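Local coordinates for NAD-dependent protein deacylase 2 (Archaeoglobus fulgidus, PDB 4TWJ) that removes acetyl and longer acyl groups from protein lysines using NAD, including the acetylated N-terminal lysine of the chromatin protein Alba, at residues E89-V94 / R248-K253. Numbering follows the deposited sequence.
Sequences ERMGIV and RLRSEK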
loop_
_atom_site.group_PDB
_atom_site.type_symbol
_atom_site.label_atom_id
_atom_site.label_comp_id
_atom_site.label_asym_id
_atom_site.label_seq_id
_atom_site.Cartn_x
_atom_site.Cartn_y
_atom_site.Cartn_z
ATOM N N GLU A 89 -6.877 2.196 13.854
ATOM C CA GLU A 89 -5.664 2.684 14.515
ATOM C C GLU A 89 -6.028 3.615 15.677
ATOM O O GLU A 89 -5.474 3.501 16.771
ATOM C CB GLU A 89 -4.745 3.394 13.514
ATOM C CG GLU A 89 -3.411 3.841 14.099
ATOM C CD GLU A 89 -2.469 4.433 13.065
ATOM O OE1 GLU A 89 -2.888 4.673 11.915
ATOM O OE2 GLU A 89 -1.292 4.669 13.406
ATOM N N ARG A 90 -6.971 4.518 15.430
ATOM C CA ARG A 90 -7.476 5.427 16.463
ATOM C C ARG A 90 -8.014 4.656 17.673
ATOM O O ARG A 90 -7.847 5.088 18.817
ATOM C CB ARG A 90 -8.568 6.326 15.871
ATOM C CG ARG A 90 -8.957 7.517 16.728
ATOM C CD ARG A 90 -9.874 8.466 15.967
ATOM N NE ARG A 90 -9.190 9.101 14.832
ATOM C CZ ARG A 90 -9.421 8.862 13.536
ATOM N NH1 ARG A 90 -8.713 9.517 12.623
ATOM N NH2 ARG A 90 -10.342 7.991 13.133
ATOM N N MET A 91 -8.637 3.508 17.412
ATOM C CA MET A 91 -9.189 2.649 18.461
ATOM C C MET A 91 -8.126 1.854 19.227
ATOM O O MET A 91 -8.447 1.196 20.217
ATOM C CB MET A 91 -10.208 1.672 17.861
ATOM C CG MET A 91 -11.483 2.330 17.370
ATOM S SD MET A 91 -12.448 1.246 16.307
ATOM C CE MET A 91 -12.952 -0.013 17.471
ATOM N N GLY A 92 -6.878 1.899 18.762
ATOM C CA GLY A 92 -5.775 1.182 19.399
ATOM C C GLY A 92 -5.640 -0.271 18.969
ATOM O O GLY A 92 -4.884 -1.033 19.576
ATOM N N ILE A 93 -6.368 -0.660 17.925
ATOM C CA ILE A 93 -6.355 -2.042 17.452
ATOM C C ILE A 93 -5.261 -2.241 16.413
ATOM O O ILE A 93 -4.398 -3.104 16.571
ATOM C CB ILE A 93 -7.724 -2.446 16.869
ATOM C CG1 ILE A 93 -8.780 -2.379 17.979
ATOM C CG2 ILE A 93 -7.662 -3.842 16.255
ATOM C CD1 ILE A 93 -10.199 -2.564 17.509
ATOM N N VAL A 94 -5.304 -1.445 15.352
ATOM C CA VAL A 94 -4.298 -1.527 14.295
ATOM C C VAL A 94 -3.067 -0.728 14.707
ATOM O O VAL A 94 -3.147 0.475 14.943
ATOM C CB VAL A 94 -4.867 -1.047 12.941
ATOM C CG1 VAL A 94 -3.764 -0.813 11.914
ATOM C CG2 VAL A 94 -5.878 -2.059 12.421
ATOM N N ARG A 248 -19.175 -2.917 18.124
ATOM C CA ARG A 248 -20.236 -3.636 18.839
ATOM C C ARG A 248 -19.671 -4.647 19.837
ATOM O O ARG A 248 -20.148 -4.744 20.970
ATOM C CB ARG A 248 -21.180 -4.341 17.860
ATOM C CG ARG A 248 -22.039 -3.399 17.035
ATOM C CD ARG A 248 -23.052 -4.161 16.197
ATOM N NE ARG A 248 -23.639 -3.314 15.157
ATOM C CZ ARG A 248 -23.251 -3.269 13.880
ATOM N NH1 ARG A 248 -22.264 -4.038 13.425
ATOM N NH2 ARG A 248 -23.867 -2.446 13.038
ATOM N N LEU A 249 -18.649 -5.390 19.422
ATOM C CA LEU A 249 -18.012 -6.372 20.300
ATOM C C LEU A 249 -17.373 -5.711 21.518
ATOM O O LEU A 249 -17.312 -6.313 22.591
ATOM C CB LEU A 249 -16.956 -7.175 19.532
ATOM C CG LEU A 249 -17.504 -8.091 18.440
ATOM C CD1 LEU A 249 -16.373 -8.577 17.546
ATOM C CD2 LEU A 249 -18.268 -9.269 19.028
ATOM N N ARG A 250 -16.906 -4.475 21.348
ATOM C CA ARG A 250 -16.269 -3.717 22.425
ATOM C C ARG A 250 -17.254 -2.841 23.217
ATOM O O ARG A 250 -16.831 -2.037 24.045
ATOM C CB ARG A 250 -15.142 -2.850 21.854
ATOM C CG ARG A 250 -13.916 -3.645 21.428
ATOM C CD ARG A 250 -13.128 -2.927 20.342
ATOM N NE ARG A 250 -12.706 -1.581 20.734
ATOM C CZ ARG A 250 -11.491 -1.240 21.167
ATOM N NH1 ARG A 250 -10.512 -2.136 21.285
ATOM N NH2 ARG A 250 -11.249 0.028 21.480
ATOM N N SER A 251 -18.553 -3.006 22.965
ATOM C CA SER A 251 -19.610 -2.199 23.601
ATOM C C SER A 251 -19.476 -0.698 23.325
ATOM O O SER A 251 -19.944 0.128 24.106
ATOM C CB SER A 251 -19.677 -2.467 25.109
ATOM O OG SER A 251 -19.846 -3.847 25.362
ATOM N N GLU A 252 -18.850 -0.357 22.200
ATOM C CA GLU A 252 -18.714 1.036 21.768
ATOM C C GLU A 252 -19.836 1.411 20.801
ATOM O O GLU A 252 -20.016 2.583 20.463
ATOM C CB GLU A 252 -17.335 1.253 21.143
ATOM C CG GLU A 252 -16.223 1.187 22.183
ATOM C CD GLU A 252 -14.835 0.987 21.606
ATOM O OE1 GLU A 252 -14.668 1.016 20.370
ATOM O OE2 GLU A 252 -13.897 0.795 22.408
ATOM N N LYS A 253 -20.575 0.401 20.355
ATOM C CA LYS A 253 -21.811 0.580 19.609
ATOM C C LYS A 253 -22.697 -0.621 19.891
ATOM O O LYS A 253 -23.831 -0.725 19.426
ATOM C CB LYS A 253 -21.537 0.691 18.108
ATOM O OXT LYS A 253 -22.278 -1.534 20.609
HETATM O O HOH W 1 -7.660 -1.118 21.980
#
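Two Schellman-type helix ends meet here, one closing helix 80-90 and the other closing helix 235-249, and R250 reaches from the second to M91 and I93 of the first. At one end G92 has positive phi, and its N bonds back to E89 O. At the other, S251 has positive phi; its N bonds to R248 O and E252 N to K247 O. The R250 chain runs out from the helix end and bends at chi3 (57°), which turns the guanidinium toward the 89-94 turn. There NH2 gives a weak hydrogen bond to M91 O, 3.3 Å long and far from straight at 123°. Water 1 makes a second link, accepting from R250 NH1 and donating to M91 O. M91 CB and I93 CD1 lie over one face of the guanidinium, and I93 CG1 is 3.7 Å from R250 NH1. The M91 chain bends at its own chi3, and its CE methyl comes within 3.6 Å of R250 NE. The same methyl is 3.5 Å from E252 OE1. E252, from the same segment as R250, forms a salt bridge with it, OE2 2.9 Å from R250 NH2. OE1 lies in the guanidinium plane at its edge and takes a weak but nearly straight bond from NE (170°). With an alanine in place of R250, the E252 carboxylate would probably lose its mate, and M91 O its direct and water-mediated links to the C-terminal segment. M91 and I93 also pack on V246 of helix 235-249, while I93 touches A18 of strand 18-22. The turn leads from helix 80-90 into strand 94-99 of the Rossmann-type parallel sheet, beside the C-terminal helix and away from the zinc and NAD sites.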